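Local structure of CalsepRRP (Calystegia sepium, 1JY5) at residues A[3-8]-A[182-187]; A[160-165]-A[186-191]; A[100-105]-A[114-119]. The protein is an RNase-related protein of the T2 ribonuclease family, whose enzymes cleave RNA, and may or may not share that activity. One frame throughout, in Å; residues are numbered along the deposited sequence.

Contact 1 (A[3-8]-A[182-187]); sequences KEFDYF and FDKTLQ
Two bends near the tip of Lys184, at chi3 (-75°) and chi4 (-76°), turn NZ in on the backbone of 3-8. Before them CG rests 3.7 Å from Phe5 CE1, and CD sits over one face of that ring, toward its rim. The ammonium grips two successive carbonyls: Phe5 O at 3.1 Å from NZ, in the carbonyl plane and on a lone pair, and Asp6 O at 2.8 Å from NZ, met from above its plane. Glu4 reaches across the aliphatic part, OE2 lying 3.5 Å from Lys184 CD.

Beneath this clasp the backbones pair. Phe8 N donates to Phe182 O at 2.7 Å, almost straight (169°), and Phe182 N answers to Phe8 O at 2.8 Å. The Phe8 ring has Phe5 CE1 over the centre of one face and Asp183 O in plane at its edge. Asp183 OD2 takes three bonds well out of the carboxylate plane, from Thr185 N and OG1 on one face and Gln187 N on the other, tying down the chain's reversal. An antiparallel hydrogen-bonded pair joining strands 7-14 and 174-182 of the main sheet runs out into a type I turn carrying an Asx turn.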
# COMPACT_ATOMS: atom_id res chain seq x y z
N LYS A 3 -3.10 -7.23 22.15
CA LYS A 3 -4.44 -7.54 21.68
C LYS A 3 -4.35 -7.90 20.20
O LYS A 3 -3.60 -7.27 19.46
CB LYS A 3 -5.35 -6.33 21.86
CG LYS A 3 -6.72 -6.46 21.21
CD LYS A 3 -7.43 -5.12 21.14
CE LYS A 3 -8.41 -5.10 19.97
NZ LYS A 3 -9.02 -3.75 19.78
N GLU A 4 -5.10 -8.92 19.76
CA GLU A 4 -5.07 -9.30 18.36
C GLU A 4 -5.62 -8.11 17.57
O GLU A 4 -6.51 -7.41 18.05
CB GLU A 4 -5.96 -10.53 18.11
CG GLU A 4 -5.72 -11.20 16.75
CD GLU A 4 -6.77 -12.26 16.41
OE1 GLU A 4 -7.52 -12.67 17.33
OE2 GLU A 4 -6.84 -12.69 15.24
N PHE A 5 -5.08 -7.89 16.38
CA PHE A 5 -5.52 -6.78 15.55
C PHE A 5 -6.99 -6.93 15.16
O PHE A 5 -7.53 -8.04 15.16
CB PHE A 5 -4.63 -6.67 14.30
CG PHE A 5 -4.83 -7.78 13.30
CD1 PHE A 5 -5.61 -7.58 12.17
CD2 PHE A 5 -4.21 -9.01 13.48
CE1 PHE A 5 -5.77 -8.60 11.22
CE2 PHE A 5 -4.36 -10.03 12.55
CZ PHE A 5 -5.14 -9.82 11.42
N ASP A 6 -7.63 -5.83 14.81
CA ASP A 6 -9.05 -5.84 14.46
C ASP A 6 -9.33 -6.02 12.97
O ASP A 6 -10.21 -6.79 12.59
CB ASP A 6 -9.70 -4.56 14.96
CG ASP A 6 -9.67 -4.44 16.46
OD1 ASP A 6 -9.41 -3.33 16.97
OD2 ASP A 6 -9.92 -5.46 17.14
N TYR A 7 -8.60 -5.29 12.14
CA TYR A 7 -8.81 -5.38 10.70
C TYR A 7 -7.51 -5.11 9.95
O TYR A 7 -6.51 -4.69 10.53
CB TYR A 7 -9.88 -4.36 10.28
CG TYR A 7 -9.42 -2.92 10.43
CD1 TYR A 7 -8.77 -2.26 9.37
CD2 TYR A 7 -9.55 -2.24 11.64
CE1 TYR A 7 -8.27 -0.97 9.53
CE2 TYR A 7 -9.05 -0.95 11.81
CZ TYR A 7 -8.41 -0.32 10.76
OH TYR A 7 -7.87 0.93 10.94
N PHE A 8 -7.56 -5.38 8.65
CA PHE A 8 -6.42 -5.19 7.76
C PHE A 8 -6.56 -3.91 6.93
O PHE A 8 -7.64 -3.61 6.42
CB PHE A 8 -6.33 -6.35 6.77
CG PHE A 8 -5.65 -7.58 7.30
CD1 PHE A 8 -6.31 -8.81 7.32
CD2 PHE A 8 -4.31 -7.54 7.69
CE1 PHE A 8 -5.65 -9.97 7.71
CE2 PHE A 8 -3.64 -8.69 8.07
CZ PHE A 8 -4.31 -9.91 8.08
N PHE A 182 -9.93 -4.45 5.10
CA PHE A 182 -10.45 -5.81 5.04
C PHE A 182 -10.60 -6.41 6.45
O PHE A 182 -9.79 -6.11 7.32
CB PHE A 182 -9.52 -6.74 4.26
CG PHE A 182 -9.32 -6.36 2.82
CD1 PHE A 182 -8.34 -5.43 2.46
CD2 PHE A 182 -10.11 -6.92 1.82
CE1 PHE A 182 -8.15 -5.07 1.13
CE2 PHE A 182 -9.93 -6.56 0.47
CZ PHE A 182 -8.95 -5.63 0.13
N ASP A 183 -11.63 -7.24 6.65
CA ASP A 183 -11.81 -7.89 7.95
C ASP A 183 -10.86 -9.09 7.99
O ASP A 183 -10.14 -9.35 7.02
CB ASP A 183 -13.28 -8.29 8.20
CG ASP A 183 -13.80 -9.37 7.25
OD1 ASP A 183 -15.04 -9.47 7.11
OD2 ASP A 183 -13.01 -10.12 6.66
N LYS A 184 -10.85 -9.81 9.11
CA LYS A 184 -9.97 -10.95 9.27
C LYS A 184 -10.30 -12.15 8.39
O LYS A 184 -9.58 -13.15 8.39
CB LYS A 184 -9.90 -11.35 10.75
CG LYS A 184 -9.02 -10.41 11.58
CD LYS A 184 -8.88 -10.85 13.04
CE LYS A 184 -10.12 -10.56 13.84
NZ LYS A 184 -10.26 -9.13 14.19
N THR A 185 -11.40 -12.05 7.64
CA THR A 185 -11.77 -13.12 6.71
C THR A 185 -11.53 -12.60 5.29
O THR A 185 -12.06 -13.13 4.32
CB THR A 185 -13.25 -13.58 6.88
OG1 THR A 185 -14.13 -12.44 6.90
CG2 THR A 185 -13.42 -14.38 8.17
N LEU A 186 -10.72 -11.54 5.19
CA LEU A 186 -10.36 -10.94 3.91
C LEU A 186 -11.53 -10.34 3.11
O LEU A 186 -11.46 -10.22 1.88
CB LEU A 186 -9.61 -11.97 3.04
CG LEU A 186 -8.34 -12.60 3.65
CD1 LEU A 186 -7.68 -13.53 2.63
CD2 LEU A 186 -7.36 -11.51 4.07
N GLN A 187 -12.60 -9.97 3.81
CA GLN A 187 -13.75 -9.36 3.16
C GLN A 187 -13.60 -7.85 3.30
O GLN A 187 -13.24 -7.34 4.36
CB GLN A 187 -15.07 -9.75 3.83
CG GLN A 187 -15.36 -11.24 3.93
CD GLN A 187 -16.72 -11.49 4.59
OE1 GLN A 187 -16.95 -11.10 5.74
NE2 GLN A 187 -17.62 -12.14 3.85

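Contact 2 (A[160-165]-A[186-191]); sequences SALRVT and LQLQEC
Leu162, in the last turn of helix 151-162, packs against Leu188, and with that the helix end is laid on the short strand 188-189 of the main antiparallel sheet in this alpha-beta fold. Leu188 CD1 is the touching branch, 4.1 Å from Leu162 CB and 3.6 Å from Leu162 O. Arg163 follows with a positive phi of 76°, where the chain breaks out of the helix and swings toward the strand.

Val164 fills the middle of the contact with both methyls: CG1 presses on the Gln189 peptide, 3.6 Å from Gln189 O, while CG2 crosses to Leu188 CD2 at 3.8 Å. At Thr165 the contact turns polar. Glu190 is bent at chi2 (-69°), which folds its carboxylate back to the backbone of 160-165, and Thr165 N donates to Glu190 OE1 at 3.0 Å, nearly straight (169°), on the syn side but tilted out of the carboxylate plane. Just beyond, Cys191 is stapled by a disulfide to Cys181 of the neighbouring strand, fixing this end covalently. Thr165 O and Gln189 O share one bridging water. Another joins the two side chains, lying 2.6 Å from Thr165 OG1 and giving a proton to Glu190 OE2, also 2.6 Å away.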
# COMPACT_ATOMS: atom_id res chain seq x y z
N SER A 160 -18.03 3.03 -5.55
CA SER A 160 -19.04 2.31 -6.32
C SER A 160 -18.55 0.95 -6.82
O SER A 160 -19.34 0.05 -7.05
CB SER A 160 -19.54 3.16 -7.50
OG SER A 160 -18.51 3.43 -8.43
N ALA A 161 -17.23 0.79 -6.97
CA ALA A 161 -16.68 -0.47 -7.43
C ALA A 161 -16.46 -1.48 -6.30
O ALA A 161 -16.65 -2.67 -6.48
CB ALA A 161 -15.37 -0.23 -8.19
N LEU A 162 -16.06 -0.99 -5.12
CA LEU A 162 -15.79 -1.87 -3.98
C LEU A 162 -16.93 -1.97 -2.97
O LEU A 162 -17.01 -2.93 -2.21
CB LEU A 162 -14.52 -1.41 -3.26
CG LEU A 162 -13.28 -1.21 -4.13
CD1 LEU A 162 -12.11 -0.73 -3.28
CD2 LEU A 162 -12.93 -2.52 -4.83
N ARG A 163 -17.81 -0.97 -2.96
CA ARG A 163 -18.93 -0.94 -2.03
C ARG A 163 -18.44 -0.54 -0.64
O ARG A 163 -19.14 -0.68 0.35
CB ARG A 163 -19.65 -2.30 -2.00
CG ARG A 163 -20.21 -2.72 -3.36
CD ARG A 163 -20.55 -4.21 -3.41
NE ARG A 163 -21.00 -4.62 -4.74
CZ ARG A 163 -21.12 -5.88 -5.14
NH1 ARG A 163 -20.82 -6.88 -4.32
NH2 ARG A 163 -21.54 -6.15 -6.37
N VAL A 164 -17.20 -0.06 -0.59
CA VAL A 164 -16.62 0.43 0.66
C VAL A 164 -15.88 1.72 0.33
O VAL A 164 -15.45 1.95 -0.81
CB VAL A 164 -15.66 -0.59 1.33
CG1 VAL A 164 -16.46 -1.76 1.89
CG2 VAL A 164 -14.60 -1.09 0.34
N THR A 165 -15.72 2.58 1.33
CA THR A 165 -15.06 3.85 1.11
C THR A 165 -13.58 3.79 1.46
O THR A 165 -13.20 3.34 2.54
CB THR A 165 -15.76 4.96 1.93
OG1 THR A 165 -17.14 5.02 1.53
CG2 THR A 165 -15.12 6.31 1.67
N LEU A 186 -10.72 -11.54 5.19
CA LEU A 186 -10.36 -10.94 3.91
C LEU A 186 -11.53 -10.34 3.11
O LEU A 186 -11.46 -10.22 1.88
CB LEU A 186 -9.61 -11.97 3.04
CG LEU A 186 -8.34 -12.60 3.65
CD1 LEU A 186 -7.68 -13.53 2.63
CD2 LEU A 186 -7.36 -11.51 4.07
N GLN A 187 -12.60 -9.97 3.81
CA GLN A 187 -13.75 -9.36 3.16
C GLN A 187 -13.60 -7.85 3.30
O GLN A 187 -13.24 -7.34 4.36
CB GLN A 187 -15.07 -9.75 3.83
CG GLN A 187 -15.36 -11.24 3.93
CD GLN A 187 -16.72 -11.49 4.59
OE1 GLN A 187 -16.95 -11.10 5.74
NE2 GLN A 187 -17.62 -12.14 3.85
N LEU A 188 -13.89 -7.13 2.22
CA LEU A 188 -13.82 -5.67 2.22
C LEU A 188 -14.68 -5.12 3.35
O LEU A 188 -15.77 -5.63 3.60
CB LEU A 188 -14.35 -5.12 0.90
CG LEU A 188 -13.43 -5.24 -0.29
CD1 LEU A 188 -14.21 -5.15 -1.59
CD2 LEU A 188 -12.40 -4.14 -0.18
N GLN A 189 -14.20 -4.10 4.03
CA GLN A 189 -15.00 -3.47 5.08
C GLN A 189 -14.68 -1.99 5.06
O GLN A 189 -13.77 -1.55 4.34
CB GLN A 189 -14.68 -4.04 6.46
CG GLN A 189 -13.28 -3.70 6.95
CD GLN A 189 -13.09 -4.03 8.42
OE1 GLN A 189 -13.12 -5.19 8.82
NE2 GLN A 189 -12.90 -3.00 9.23
N GLU A 190 -15.41 -1.21 5.84
CA GLU A 190 -15.16 0.22 5.92
C GLU A 190 -13.97 0.42 6.84
O GLU A 190 -13.76 -0.35 7.78
CB GLU A 190 -16.37 0.95 6.52
CG GLU A 190 -17.67 0.82 5.73
CD GLU A 190 -17.62 1.55 4.41
OE1 GLU A 190 -16.62 2.23 4.14
OE2 GLU A 190 -18.60 1.45 3.64
N CYS A 191 -13.18 1.44 6.55
CA CYS A 191 -12.04 1.77 7.38
C CYS A 191 -12.59 2.67 8.49
O CYS A 191 -13.67 3.22 8.36
CB CYS A 191 -11.00 2.57 6.59
SG CYS A 191 -10.15 1.71 5.25
O HOH W 1 -12.22 0.23 2.88
O HOH W 2 -14.08 3.38 4.90
O HOH W 3 -18.94 3.10 1.60

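Contact 3 (A[100-105]-A[114-119]); sequences YEWAKH and GNQYEY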
# COMPACT_ATOMS: atom_id res chain seq x y z
N TYR A 100 11.34 -4.19 6.19
CA TYR A 100 10.74 -3.13 7.01
C TYR A 100 9.26 -3.43 7.35
O TYR A 100 8.87 -3.40 8.52
CB TYR A 100 10.83 -1.79 6.27
CG TYR A 100 10.09 -0.64 6.92
CD1 TYR A 100 10.71 0.20 7.84
CD2 TYR A 100 8.76 -0.39 6.60
CE1 TYR A 100 10.03 1.27 8.41
CE2 TYR A 100 8.06 0.67 7.17
CZ TYR A 100 8.70 1.50 8.07
OH TYR A 100 8.00 2.56 8.62
N GLU A 101 8.46 -3.73 6.33
CA GLU A 101 7.05 -4.02 6.52
C GLU A 101 6.83 -5.33 7.27
O GLU A 101 5.88 -5.45 8.05
CB GLU A 101 6.33 -4.07 5.16
CG GLU A 101 6.28 -2.72 4.44
CD GLU A 101 5.45 -1.69 5.18
OE1 GLU A 101 5.72 -0.48 5.04
OE2 GLU A 101 4.50 -2.08 5.91
N TRP A 102 7.69 -6.31 7.05
CA TRP A 102 7.55 -7.58 7.75
C TRP A 102 7.78 -7.37 9.24
O TRP A 102 6.96 -7.76 10.07
CB TRP A 102 8.54 -8.62 7.26
CG TRP A 102 8.59 -9.77 8.20
CD1 TRP A 102 9.60 -10.09 9.05
CD2 TRP A 102 7.52 -10.68 8.46
NE1 TRP A 102 9.22 -11.16 9.84
CE2 TRP A 102 7.95 -11.54 9.50
CE3 TRP A 102 6.23 -10.86 7.93
CZ2 TRP A 102 7.15 -12.56 10.01
CZ3 TRP A 102 5.43 -11.88 8.44
CH2 TRP A 102 5.90 -12.72 9.47
N ALA A 103 8.92 -6.78 9.58
CA ALA A 103 9.26 -6.55 10.98
C ALA A 103 8.22 -5.69 11.68
O ALA A 103 7.72 -6.04 12.75
CB ALA A 103 10.64 -5.90 11.08
N LYS A 104 7.88 -4.56 11.07
CA LYS A 104 6.95 -3.62 11.66
C LYS A 104 5.48 -4.04 11.68
O LYS A 104 4.79 -3.84 12.70
CB LYS A 104 7.08 -2.27 10.94
CG LYS A 104 6.43 -1.10 11.67
CD LYS A 104 6.60 0.18 10.86
CE LYS A 104 6.17 1.40 11.65
NZ LYS A 104 6.29 2.62 10.82
N HIS A 105 5.00 -4.62 10.59
CA HIS A 105 3.59 -5.01 10.48
C HIS A 105 3.29 -6.49 10.22
O HIS A 105 2.35 -7.05 10.79
CB HIS A 105 2.92 -4.18 9.38
CG HIS A 105 2.89 -2.71 9.65
ND1 HIS A 105 2.07 -2.15 10.61
CD2 HIS A 105 3.53 -1.68 9.05
CE1 HIS A 105 2.21 -0.83 10.58
NE2 HIS A 105 3.08 -0.52 9.64
N GLY A 114 0.06 -16.95 9.26
CA GLY A 114 1.06 -17.60 10.09
C GLY A 114 2.54 -17.45 9.85
O GLY A 114 3.34 -17.79 10.72
N ASN A 115 2.93 -16.96 8.68
CA ASN A 115 4.35 -16.79 8.38
C ASN A 115 4.54 -15.73 7.30
O ASN A 115 3.57 -15.23 6.75
CB ASN A 115 4.97 -18.13 7.94
CG ASN A 115 4.29 -18.72 6.71
OD1 ASN A 115 4.09 -18.02 5.72
ND2 ASN A 115 3.96 -20.00 6.77
N GLN A 116 5.80 -15.39 7.04
CA GLN A 116 6.17 -14.38 6.05
C GLN A 116 5.62 -14.61 4.67
O GLN A 116 5.16 -13.67 4.02
CB GLN A 116 7.68 -14.33 5.92
CG GLN A 116 8.38 -13.96 7.15
CD GLN A 116 9.86 -14.14 7.00
OE1 GLN A 116 10.47 -13.60 6.08
NE2 GLN A 116 10.45 -14.89 7.91
N TYR A 117 5.71 -15.85 4.20
CA TYR A 117 5.22 -16.16 2.87
C TYR A 117 3.74 -15.89 2.78
O TYR A 117 3.27 -15.30 1.81
CB TYR A 117 5.47 -17.63 2.51
CG TYR A 117 4.97 -17.93 1.12
CD1 TYR A 117 5.77 -17.65 -0.00
CD2 TYR A 117 3.67 -18.41 0.90
CE1 TYR A 117 5.27 -17.82 -1.30
CE2 TYR A 117 3.17 -18.58 -0.40
CZ TYR A 117 3.98 -18.28 -1.49
OH TYR A 117 3.50 -18.42 -2.78
N GLU A 118 2.99 -16.32 3.79
CA GLU A 118 1.55 -16.10 3.77
C GLU A 118 1.27 -14.60 3.84
O GLU A 118 0.35 -14.11 3.19
CB GLU A 118 0.87 -16.84 4.93
CG GLU A 118 1.17 -18.34 4.92
CD GLU A 118 0.32 -19.16 5.88
OE1 GLU A 118 -0.28 -18.58 6.80
OE2 GLU A 118 0.28 -20.40 5.71
N TYR A 119 2.06 -13.88 4.63
CA TYR A 119 1.85 -12.44 4.73
C TYR A 119 2.02 -11.74 3.37
O TYR A 119 1.11 -11.05 2.90
CB TYR A 119 2.82 -11.82 5.74
CG TYR A 119 2.79 -10.30 5.75
CD1 TYR A 119 1.71 -9.60 6.29
CD2 TYR A 119 3.83 -9.57 5.17
CE1 TYR A 119 1.67 -8.21 6.27
CE2 TYR A 119 3.80 -8.18 5.14
CZ TYR A 119 2.72 -7.50 5.69
OH TYR A 119 2.69 -6.13 5.65
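Trp102 and Gln116 bring together helix 97-106 and the first turn of helix 116-129. Segment 100-105 carries the Glu-Trp-x-Lys-His signature that marks one of the conserved active-site segments of T2 ribonucleases, so the indole ties what is, in active relatives, a catalytic helix to the start of helix 116-129.

The face contact is a CH-pi one: Gln116 CG sits 3.4 Å from the centroid of the six-membered ring of Trp102, only 11° off its normal. Gln116 N lies above the rim, 3.6 Å from Trp102 CH2. With Trp102 CG anti to its own N (chi1 167°), the indole swings out from its helix toward the other one.

The aromatic contact is offset edge-to-face, the edge of Trp102 toward the face of Tyr119, with centroids 5.8 Å apart and planes at 63°. Trp102 CZ3 also touches Tyr119 CB at 3.8 Å.

Polar ends are satisfied by the surrounding loops and sheet: Trp102 NE1 bonds to Ala61 O, Gln116 OE1 to Asp64 N, and Tyr119 OH to Leu45 O. With an alanine in place of Trp102 a gap would probably open between the helices, Gln116 CG would lose its flat surface and Ala61 O its N-H.

The start of the second helix is capped by Asn115, whose OD1 accepts from Glu118 N at 2.8 Å, nearly along the C=O axis.

Contacts 1 and 2 are neighbours on the main sheet, centres 13 Å apart, and share Leu186 and Gln187. They touch directly: Phe182 CE2 lies 3.5 Å from Leu188 CD2, and Tyr7 CB is 3.5 Å from Gln189 NE2. Contact 3 is nested along the chain inside the loop closed by contact 1, its centre 15 Å away and the nearest atoms about 6 Å apart. Leu45 links them, touched by Phe8 and bonded through its carbonyl to Tyr119, while helix 116-129 carries Met125 and Leu126 on to Leu186 and Phe182. Contact 2 does not touch contact 3: centres are 23 Å apart and nearest atoms about 8 Å. Contact 3 holds the segment matching the family's active-site signature.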